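Local coordinates for protein A52 (Vaccinia virus, PDB 2VVW), which suppresses the host innate immune response by binding TRAF6 and IRAK2 of toll-like receptor signalling, inhibiting NF-kappa-B and activating p38, at residues A[11-16]-A[41-46]; A[70-75]-A[111-116]; A[86-91]-A[130-135]. All blocks are in the same frame, centred on the assembly; numbering follows the deposited sequence.

Interaction 1: residues A[11-16]-A[41-46]; sequences EYDDLL and YGRLFN
Asp13 and Tyr12, in the extended N-terminal arm of this Bcl-2-like helical fold, accept the first backbone N-H groups of helix 43-49. OD1 of Asp13 accepts from Arg43 N at 2.9 Å through its anti lone pair, with an N-H...O angle of 163°, while Tyr12 O takes Leu44 N at 3.2 Å in the carbonyl plane. Two amides of the first helical turn thus find acceptors on the arm, Gly42 holding the N-cap position. Gly42 CA approaches Tyr12 O at 3.5 Å in a C-H...O contact. A water beside Tyr12 O, 2.9 Å away, accepts from Phe45 N. Leu44 turns into the fold, its CG anti to the backbone N (chi1 174°), where CD1 meets Leu15 CD2 at 4.0 Å and CD2 lies obliquely against the Tyr12 ring. Asp14 O is buried beside it with no polar partner. Further out, Leu15 packs on Ile24 of helix 21-35 and on Leu145 and Leu149 of helix 135-153, and Tyr12 OH is held by Asp19 and Arg18. On the outer side the Arg43 chain bends at chi3, stacking its guanidinium on the Asp13 carboxylate with the planes 15° apart; the salt bridge is long, OD2 of Asp13 lying 3.8 Å from NH2 of Arg43 and well off the guanidinium plane, an attraction of charge and not a hydrogen bond.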
loop_
_atom_site.group_PDB
_atom_site.type_symbol
_atom_site.label_atom_id
_atom_site.label_comp_id
_atom_site.label_asym_id
_atom_site.label_seq_id
_atom_site.Cartn_x
_atom_site.Cartn_y
_atom_site.Cartn_z
ATOM N N GLU A 11 3.899 9.179 8.545
ATOM C CA GLU A 11 4.528 10.127 9.475
ATOM C C GLU A 11 3.611 11.312 9.844
ATOM O O GLU A 11 4.064 12.321 10.357
ATOM C CB GLU A 11 5.839 10.617 8.874
ATOM C CG GLU A 11 6.844 9.500 8.662
ATOM C CD GLU A 11 8.098 9.937 7.916
ATOM O OE1 GLU A 11 8.084 10.997 7.261
ATOM O OE2 GLU A 11 9.108 9.209 7.981
ATOM N N TYR A 12 2.311 11.155 9.616
ATOM C CA TYR A 12 1.346 12.215 9.816
ATOM C C TYR A 12 1.050 12.342 11.313
ATOM O O TYR A 12 0.851 11.343 12.001
ATOM C CB TYR A 12 0.097 11.856 9.031
ATOM C CG TYR A 12 -0.945 12.934 8.800
ATOM C CD1 TYR A 12 -0.797 13.871 7.782
ATOM C CD2 TYR A 12 -2.120 12.949 9.529
ATOM C CE1 TYR A 12 -1.786 14.830 7.527
ATOM C CE2 TYR A 12 -3.123 13.906 9.280
ATOM C CZ TYR A 12 -2.948 14.827 8.279
ATOM O OH TYR A 12 -3.932 15.748 8.043
ATOM N N ASP A 13 1.013 13.579 11.805
ATOM C CA ASP A 13 0.863 13.838 13.242
ATOM C C ASP A 13 -0.534 14.301 13.640
ATOM O O ASP A 13 -0.799 14.450 14.834
ATOM C CB ASP A 13 1.872 14.892 13.696
ATOM C CG ASP A 13 3.291 14.376 13.739
ATOM O OD1 ASP A 13 3.499 13.162 13.942
ATOM O OD2 ASP A 13 4.210 15.200 13.601
ATOM N N ASP A 14 -1.419 14.530 12.666
ATOM C CA ASP A 14 -2.748 15.065 13.009
ATOM C C ASP A 14 -3.877 14.116 12.619
ATOM O O ASP A 14 -3.645 12.982 12.233
ATOM C CB ASP A 14 -2.967 16.436 12.375
ATOM C CG ASP A 14 -3.665 17.427 13.322
ATOM O OD1 ASP A 14 -4.566 17.049 14.124
ATOM O OD2 ASP A 14 -3.292 18.600 13.248
ATOM N N LEU A 15 -5.103 14.581 12.801
ATOM C CA LEU A 15 -6.279 13.847 12.416
ATOM C C LEU A 15 -7.361 14.910 12.218
ATOM O O LEU A 15 -8.006 15.354 13.163
ATOM C CB LEU A 15 -6.640 12.809 13.491
ATOM C CG LEU A 15 -7.825 11.895 13.172
ATOM C CD1 LEU A 15 -7.700 11.422 11.781
ATOM C CD2 LEU A 15 -7.933 10.718 14.138
ATOM N N LEU A 16 -7.521 15.355 10.982
ATOM C CA LEU A 16 -8.413 16.469 10.662
ATOM C C LEU A 16 -9.707 15.994 10.007
ATOM O O LEU A 16 -9.832 14.822 9.651
ATOM C CB LEU A 16 -7.672 17.488 9.781
ATOM C CG LEU A 16 -6.332 17.998 10.354
ATOM C CD1 LEU A 16 -5.594 18.860 9.336
ATOM C CD2 LEU A 16 -6.510 18.747 11.685
ATOM N N TYR A 41 7.043 6.228 12.787
ATOM C CA TYR A 41 5.614 6.516 12.601
ATOM C C TYR A 41 5.320 7.903 13.155
ATOM O O TYR A 41 5.977 8.353 14.097
ATOM C CB TYR A 41 4.752 5.544 13.421
ATOM C CG TYR A 41 4.497 4.151 12.870
ATOM C CD1 TYR A 41 5.104 3.689 11.704
ATOM C CD2 TYR A 41 3.662 3.267 13.569
ATOM C CE1 TYR A 41 4.858 2.388 11.234
ATOM C CE2 TYR A 41 3.413 1.975 13.110
ATOM C CZ TYR A 41 4.015 1.536 11.946
ATOM O OH TYR A 41 3.771 0.254 11.500
ATOM N N GLY A 42 4.284 8.554 12.632
ATOM C CA GLY A 42 3.818 9.819 13.193
ATOM C C GLY A 42 2.982 9.584 14.435
ATOM O O GLY A 42 2.824 8.441 14.890
ATOM N N ARG A 43 2.450 10.668 14.994
ATOM C CA ARG A 43 1.624 10.580 16.188
ATOM C C ARG A 43 0.323 9.830 15.916
ATOM O O ARG A 43 -0.204 9.141 16.790
ATOM C CB ARG A 43 1.322 11.975 16.732
ATOM C CG ARG A 43 2.548 12.641 17.319
ATOM C CD ARG A 43 2.195 13.749 18.283
ATOM N NE ARG A 43 2.324 15.070 17.684
ATOM C CZ ARG A 43 3.483 15.683 17.438
ATOM N NH1 ARG A 43 4.644 15.090 17.719
ATOM N NH2 ARG A 43 3.481 16.896 16.889
ATOM N N LEU A 44 -0.198 9.950 14.705
ATOM C CA LEU A 44 -1.465 9.294 14.387
ATOM C C LEU A 44 -1.351 7.765 14.463
ATOM O O LEU A 44 -2.094 7.122 15.190
ATOM C CB LEU A 44 -1.967 9.729 13.013
ATOM C CG LEU A 44 -3.207 8.998 12.499
ATOM C CD1 LEU A 44 -4.356 9.131 13.486
ATOM C CD2 LEU A 44 -3.582 9.522 11.104
ATOM N N PHE A 45 -0.450 7.188 13.680
ATOM C CA PHE A 45 -0.170 5.748 13.739
ATOM C C PHE A 45 0.286 5.314 15.135
ATOM O O PHE A 45 -0.081 4.239 15.586
ATOM C CB PHE A 45 0.914 5.344 12.713
ATOM C CG PHE A 45 0.403 5.190 11.281
ATOM C CD1 PHE A 45 -0.847 5.631 10.904
ATOM C CD2 PHE A 45 1.217 4.619 10.317
ATOM C CE1 PHE A 45 -1.275 5.488 9.594
ATOM C CE2 PHE A 45 0.792 4.458 9.013
ATOM C CZ PHE A 45 -0.450 4.911 8.651
ATOM N N ASN A 46 1.080 6.137 15.810
ATOM C CA ASN A 46 1.499 5.788 17.177
ATOM C C ASN A 46 0.309 5.649 18.162
ATOM O O ASN A 46 0.350 4.821 19.078
ATOM C CB ASN A 46 2.571 6.754 17.705
ATOM C CG ASN A 46 3.982 6.405 17.215
ATOM O OD1 ASN A 46 4.287 5.255 16.871
ATOM N ND2 ASN A 46 4.851 7.404 17.195
HETATM O O HOH W 1 1.308 8.490 11.702
#

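Interaction 2: residues A[70-75]-A[111-116]; sequences RLNSEE and DVWRNE
The turn linking helix 62-68 to helix 76-90 is held against the C-terminal end of helix 96-115, with Leu71 and Asn72 meeting Val112, Trp113 and Glu116. A Schellman motif at Arg70, whose phi is positive, ends helix 62-68, and a type I turn from Arg70 to Ser73 follows. Arg70 O accepts from both Ser73 N and Ser73 OG, the hydroxyl bond measuring 2.6 Å, which helps hold the turn that presents Leu71 O. That carbonyl receives the indole N-H of Trp113, NE1 to O 2.9 Å, with an N-H...O angle of 152°. The oxygen lies near the indole plane, but the donor stands 55° above the carbonyl plane, off the lone pairs. Beside this bond CD2 of Leu71 reaches Trp113 CZ2 at 4.1 Å, the two side chains crossing at about a right angle. Asn72 fits between Val112 and Glu116: its OD1 is 3.4 Å from Val112 CG1 and also touches Glu116 CB, while its amide stacks on the Glu116 carboxylate with the planes 11° apart. The Glu116 chain reaches this position by bending at chi2. On the other end of the amide, ND2 donates to a water at 2.9 Å that in turn donates to Val112 O. Leu118 and Lys66 also touch Asn72. The two ends of this amide are therefore treated unequally: ND2 is served by the water bridge, whereas OD1 is buried among carbon atoms without a polar partner, and the direct polar link between turn and helix is the single indole bond.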
loop_
_atom_site.group_PDB
_atom_site.type_symbol
_atom_site.label_atom_id
_atom_site.label_comp_id
_atom_site.label_asym_id
_atom_site.label_seq_id
_atom_site.Cartn_x
_atom_site.Cartn_y
_atom_site.Cartn_z
ATOM N N ARG A 70 -4.355 -21.111 13.295
ATOM C CA ARG A 70 -3.356 -21.572 12.328
ATOM C C ARG A 70 -3.076 -20.494 11.259
ATOM O O ARG A 70 -3.214 -20.720 10.042
ATOM C CB ARG A 70 -3.844 -22.868 11.682
ATOM C CG ARG A 70 -4.190 -23.954 12.702
ATOM C CD ARG A 70 -4.953 -25.104 12.057
ATOM N NE ARG A 70 -5.874 -25.743 13.007
ATOM C CZ ARG A 70 -7.189 -25.506 13.102
ATOM N NH1 ARG A 70 -7.901 -26.167 14.014
ATOM N NH2 ARG A 70 -7.809 -24.635 12.301
ATOM N N LEU A 71 -2.693 -19.319 11.750
ATOM C CA LEU A 71 -2.626 -18.112 10.948
ATOM C C LEU A 71 -1.704 -18.225 9.743
ATOM O O LEU A 71 -2.008 -17.671 8.696
ATOM C CB LEU A 71 -2.222 -16.903 11.814
ATOM C CG LEU A 71 -3.265 -16.285 12.749
ATOM C CD1 LEU A 71 -2.646 -15.129 13.530
ATOM C CD2 LEU A 71 -4.560 -15.819 11.995
ATOM N N ASN A 72 -0.587 -18.946 9.878
ATOM C CA ASN A 72 0.368 -19.040 8.784
ATOM C C ASN A 72 0.079 -20.219 7.862
ATOM O O ASN A 72 0.841 -20.470 6.923
ATOM C CB ASN A 72 1.800 -19.127 9.326
ATOM C CG ASN A 72 2.318 -17.792 9.853
ATOM O OD1 ASN A 72 1.843 -16.731 9.466
ATOM N ND2 ASN A 72 3.332 -17.851 10.738
ATOM N N SER A 73 -1.029 -20.927 8.100
ATOM C CA SER A 73 -1.420 -22.028 7.220
ATOM C C SER A 73 -2.084 -21.511 5.961
ATOM O O SER A 73 -2.441 -20.338 5.875
ATOM C CB SER A 73 -2.386 -22.979 7.932
ATOM O OG SER A 73 -3.639 -22.365 8.115
ATOM N N GLU A 74 -2.288 -22.407 4.999
ATOM C CA GLU A 74 -2.966 -22.067 3.769
ATOM C C GLU A 74 -4.336 -21.446 4.057
ATOM O O GLU A 74 -4.795 -20.587 3.317
ATOM C CB GLU A 74 -3.141 -23.316 2.891
ATOM C CG GLU A 74 -3.525 -23.014 1.457
ATOM C CD GLU A 74 -2.410 -22.309 0.679
ATOM O OE1 GLU A 74 -1.267 -22.840 0.644
ATOM O OE2 GLU A 74 -2.680 -21.225 0.100
ATOM N N GLU A 75 -4.977 -21.894 5.134
ATOM C CA GLU A 75 -6.336 -21.483 5.466
ATOM C C GLU A 75 -6.374 -20.303 6.453
ATOM O O GLU A 75 -7.452 -19.843 6.814
ATOM C CB GLU A 75 -7.095 -22.667 6.093
ATOM C CG GLU A 75 -7.219 -23.902 5.217
ATOM C CD GLU A 75 -5.973 -24.803 5.175
ATOM O OE1 GLU A 75 -5.009 -24.630 5.968
ATOM O OE2 GLU A 75 -5.964 -25.710 4.312
ATOM N N ASP A 111 1.187 -8.654 11.835
ATOM C CA ASP A 111 2.594 -8.879 12.173
ATOM C C ASP A 111 3.014 -10.306 11.908
ATOM O O ASP A 111 4.131 -10.548 11.469
ATOM C CB ASP A 111 2.905 -8.621 13.649
ATOM C CG ASP A 111 2.695 -7.194 14.074
ATOM O OD1 ASP A 111 2.703 -6.278 13.235
ATOM O OD2 ASP A 111 2.537 -7.001 15.294
ATOM N N VAL A 112 2.146 -11.252 12.266
ATOM C CA VAL A 112 2.456 -12.668 12.108
ATOM C C VAL A 112 2.653 -12.960 10.628
ATOM O O VAL A 112 3.594 -13.636 10.238
ATOM C CB VAL A 112 1.339 -13.586 12.719
ATOM C CG1 VAL A 112 1.571 -15.062 12.388
ATOM C CG2 VAL A 112 1.257 -13.399 14.234
ATOM N N TRP A 113 1.745 -12.462 9.802
ATOM C CA TRP A 113 1.841 -12.668 8.364
ATOM C C TRP A 113 3.054 -12.007 7.718
ATOM O O TRP A 113 3.711 -12.619 6.854
ATOM C CB TRP A 113 0.552 -12.217 7.700
ATOM C CG TRP A 113 -0.632 -13.060 8.031
ATOM C CD1 TRP A 113 -0.648 -14.394 8.364
ATOM C CD2 TRP A 113 -2.002 -12.636 8.026
ATOM N NE1 TRP A 113 -1.951 -14.816 8.547
ATOM C CE2 TRP A 113 -2.794 -13.757 8.365
ATOM C CE3 TRP A 113 -2.637 -11.409 7.790
ATOM C CZ2 TRP A 113 -4.189 -13.687 8.463
ATOM C CZ3 TRP A 113 -4.024 -11.355 7.863
ATOM C CH2 TRP A 113 -4.776 -12.492 8.210
ATOM N N ARG A 114 3.391 -10.794 8.154
ATOM C CA ARG A 114 4.584 -10.131 7.646
ATOM C C ARG A 114 5.792 -10.988 7.930
ATOM O O ARG A 114 6.633 -11.231 7.043
ATOM C CB ARG A 114 4.745 -8.759 8.296
ATOM C CG ARG A 114 5.837 -7.891 7.671
ATOM C CD ARG A 114 6.058 -6.621 8.496
ATOM N NE ARG A 114 6.484 -6.952 9.853
ATOM C CZ ARG A 114 5.766 -6.798 10.969
ATOM N NH1 ARG A 114 4.539 -6.255 10.964
ATOM N NH2 ARG A 114 6.310 -7.173 12.121
ATOM N N ASN A 115 5.892 -11.446 9.167
ATOM C CA ASN A 115 7.044 -12.244 9.605
ATOM C C ASN A 115 7.192 -13.552 8.837
ATOM O O ASN A 115 8.297 -14.038 8.643
ATOM C CB ASN A 115 6.970 -12.508 11.115
ATOM C CG ASN A 115 7.119 -11.234 11.936
ATOM O OD1 ASN A 115 7.606 -10.208 11.444
ATOM N ND2 ASN A 115 6.668 -11.284 13.184
ATOM N N GLU A 116 6.070 -14.099 8.376
ATOM C CA GLU A 116 6.043 -15.309 7.566
ATOM C C GLU A 116 6.161 -15.008 6.053
ATOM O O GLU A 116 6.205 -15.932 5.223
ATOM C CB GLU A 116 4.748 -16.066 7.870
ATOM C CG GLU A 116 4.578 -17.429 7.214
ATOM C CD GLU A 116 5.514 -18.494 7.744
ATOM O OE1 GLU A 116 6.368 -18.211 8.614
ATOM O OE2 GLU A 116 5.391 -19.637 7.263
HETATM O O HOH W 2 4.765 -15.496 11.669
#

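Interaction 3: residues A[86-91]-A[130-135]; sequences VQKQDI and KLFIND
The phenyl ring of Phe132, in the last turn of helix 123-132, reaches across to the C-terminal end of helix 76-90 in the Bcl-2-like helical bundle. CG of Phe132 stands anti to its backbone N (chi1 -161°), which carries the ring toward the neighbouring helix although the side chain does not start out pointing at it. There the ring comes in edge-on: Lys88 N and Ile91 CD1 both lie at its rim, near its plane. CE1 of Phe132 is 3.8 Å from Lys88 N, and CZ is 3.9 Å from Ile91 CD1, whose side chain crosses that of the phenylalanine at about a right angle. Gln87 CB approaches the same ring obliquely, at 4.3 Å from CE1.

Lys88 and Phe132 run past one another in opposite directions, the ring reaching Lys88 N and the lysine chain reaching the carbonyl of Leu131. The methylenes of the lysine do the touching: CB is 3.9 Å from Phe132 CE1, CG follows at CD1, and the extended chain goes on until CE lies 3.5 Å from Leu131 O. In one of the two lysine conformers, a bend at chi4 (-89°) brings NZ to a water. This water donates to Leu131 O at 2.9 Å, while its bond from Lys88 NZ is weak. No direct hydrogen bond links the two segments, so contact between them is mainly hydrocarbon, with a possible bridge at the rim.

Around this pair, Met102 of helix 96-115 and Ile84 of helix 76-90 also pack on the buried Phe132, and Leu131 touches Ile81 and Lys85. Gln87 leans on Phe59 of helix 51-59, Ile91 meets Asp98 of helix 96-115, and Asn134 OD1 accepts from Met137 N, capping helix 135-153 immediately after the contact.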
loop_
_atom_site.group_PDB
_atom_site.type_symbol
_atom_site.label_atom_id
_atom_site.label_comp_id
_atom_site.label_asym_id
_atom_site.label_seq_id
_atom_site.Cartn_x
_atom_site.Cartn_y
_atom_site.Cartn_z
ATOM N N VAL A 86 -17.246 -14.819 14.421
ATOM C CA VAL A 86 -17.517 -15.346 15.752
ATOM C C VAL A 86 -17.632 -14.218 16.792
ATOM O O VAL A 86 -18.634 -14.132 17.513
ATOM C CB VAL A 86 -16.433 -16.378 16.187
ATOM C CG1 VAL A 86 -16.571 -16.751 17.682
ATOM C CG2 VAL A 86 -16.522 -17.632 15.309
ATOM N N GLN A 87 -16.614 -13.362 16.868
ATOM C CA GLN A 87 -16.591 -12.295 17.882
ATOM C C GLN A 87 -17.783 -11.385 17.729
ATOM O O GLN A 87 -18.450 -11.045 18.710
ATOM C CB GLN A 87 -15.313 -11.455 17.810
ATOM C CG GLN A 87 -14.022 -12.189 17.952
ATOM C CD GLN A 87 -14.032 -13.234 19.022
ATOM O OE1 GLN A 87 -13.755 -14.404 18.758
ATOM N NE2 GLN A 87 -14.345 -12.830 20.239
ATOM N N LYS A 88 -18.090 -11.019 16.493
ATOM C CA LYS A 88 -19.242 -10.165 16.249
ATOM C C LYS A 88 -20.538 -10.841 16.703
ATOM O O LYS A 88 -21.428 -10.193 17.266
ATOM C CB LYS A 88 -19.298 -9.733 14.779
ATOM C CG LYS A 88 -20.057 -8.442 14.566
ATOM C CD LYS A 88 -20.168 -8.080 13.093
ATOM C CE LYS A 88 -21.169 -6.931 12.877
ATOM N NZ LYS A 88 -22.565 -7.432 12.673
ATOM N N GLN A 89 -20.629 -12.156 16.500
ATOM C CA GLN A 89 -21.775 -12.922 16.955
ATOM C C GLN A 89 -21.885 -12.959 18.488
ATOM O O GLN A 89 -22.980 -12.904 19.042
ATOM C CB GLN A 89 -21.666 -14.355 16.437
ATOM C CG GLN A 89 -22.909 -14.866 15.788
ATOM C CD GLN A 89 -22.741 -16.302 15.334
ATOM O OE1 GLN A 89 -22.513 -16.564 14.154
ATOM N NE2 GLN A 89 -22.821 -17.234 16.280
ATOM N N ASP A 90 -20.741 -13.075 19.162
ATOM C CA ASP A 90 -20.727 -13.289 20.621
ATOM C C ASP A 90 -20.838 -11.989 21.414
ATOM O O ASP A 90 -21.216 -12.010 22.586
ATOM C CB ASP A 90 -19.475 -14.068 21.037
ATOM C CG ASP A 90 -19.592 -15.540 20.736
ATOM O OD1 ASP A 90 -20.704 -15.991 20.395
ATOM O OD2 ASP A 90 -18.584 -16.255 20.850
ATOM N N ILE A 91 -20.539 -10.865 20.777
ATOM C CA ILE A 91 -20.712 -9.575 21.429
ATOM C C ILE A 91 -22.197 -9.180 21.411
ATOM O O ILE A 91 -22.832 -9.133 20.352
ATOM C CB ILE A 91 -19.822 -8.501 20.804
ATOM C CG1 ILE A 91 -18.358 -8.830 21.085
ATOM C CG2 ILE A 91 -20.160 -7.129 21.373
ATOM C CD1 ILE A 91 -17.388 -8.147 20.147
ATOM N N LYS A 130 -14.258 -3.926 7.483
ATOM C CA LYS A 130 -15.542 -3.691 6.812
ATOM C C LYS A 130 -16.682 -4.564 7.364
ATOM O O LYS A 130 -17.834 -4.128 7.390
ATOM C CB LYS A 130 -15.403 -3.909 5.304
ATOM C CG LYS A 130 -14.680 -2.784 4.548
ATOM C CD LYS A 130 -14.226 -3.275 3.158
ATOM C CE LYS A 130 -13.909 -2.126 2.187
ATOM N NZ LYS A 130 -13.116 -2.579 0.970
ATOM N N LEU A 131 -16.374 -5.790 7.802
ATOM C CA LEU A 131 -17.390 -6.684 8.402
ATOM C C LEU A 131 -17.805 -6.224 9.794
ATOM O O LEU A 131 -18.946 -6.416 10.214
ATOM C CB LEU A 131 -16.869 -8.128 8.551
ATOM C CG LEU A 131 -16.858 -9.087 7.365
ATOM C CD1 LEU A 131 -16.126 -10.359 7.783
ATOM C CD2 LEU A 131 -18.279 -9.394 6.886
ATOM N N PHE A 132 -16.857 -5.647 10.518
ATOM C CA PHE A 132 -16.993 -5.442 11.956
ATOM C C PHE A 132 -17.308 -3.993 12.356
ATOM O O PHE A 132 -18.060 -3.763 13.315
ATOM C CB PHE A 132 -15.695 -5.910 12.615
ATOM C CG PHE A 132 -15.808 -6.192 14.092
ATOM C CD1 PHE A 132 -16.112 -7.462 14.550
ATOM C CD2 PHE A 132 -15.573 -5.190 15.029
ATOM C CE1 PHE A 132 -16.200 -7.723 15.922
ATOM C CE2 PHE A 132 -15.652 -5.447 16.393
ATOM C CZ PHE A 132 -15.972 -6.713 16.844
ATOM N N ILE A 133 -16.730 -3.032 11.629
ATOM C CA ILE A 133 -16.787 -1.602 11.976
ATOM C C ILE A 133 -17.523 -0.799 10.910
ATOM O O ILE A 133 -17.020 -0.602 9.808
ATOM C CB ILE A 133 -15.356 -1.022 12.152
ATOM C CG1 ILE A 133 -14.496 -1.988 12.960
ATOM C CG2 ILE A 133 -15.412 0.335 12.841
ATOM C CD1 ILE A 133 -13.131 -1.439 13.335
ATOM N N ASN A 134 -18.734 -0.353 11.227
ATOM C CA ASN A 134 -19.497 0.482 10.304
ATOM C C ASN A 134 -19.048 1.937 10.379
ATOM O O ASN A 134 -18.225 2.287 11.212
ATOM C CB ASN A 134 -21.016 0.334 10.544
ATOM C CG ASN A 134 -21.475 0.864 11.915
ATOM O OD1 ASN A 134 -20.820 1.702 12.539
ATOM N ND2 ASN A 134 -22.638 0.394 12.361
ATOM N N ASP A 135 -19.613 2.787 9.523
ATOM C CA ASP A 135 -19.190 4.196 9.438
ATOM C C ASP A 135 -19.489 4.999 10.710
ATOM O O ASP A 135 -18.728 5.884 11.090
ATOM C CB ASP A 135 -19.823 4.864 8.205
ATOM C CG ASP A 135 -19.212 4.365 6.902
ATOM O OD1 ASP A 135 -18.116 3.770 6.945
ATOM O OD2 ASP A 135 -19.822 4.562 5.840
HETATM O O HOH W 3 -20.947 -8.492 10.025
#

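Interaction 2 is the buried contact of the three, interaction 1 is partly buried, and interaction 3 lies at the surface around one buried phenylalanine. Their centres are 22 to 27 Å apart and none touches another. Interactions 2 and 3 involve opposite ends of helix 76-90: the turn of interaction 2 leads into it, and interaction 3 uses its last residues. Interaction 1 holds the N-terminal arm, on the opposite side of the chain's centre from both. Direct polar bonding falls from interaction 1, with two backbone amides bonded and a long salt bridge, to one indole bond in interaction 2 and none in interaction 3. Water bridges the segments clearly in interaction 2, and less certainly in interactions 1 and 3.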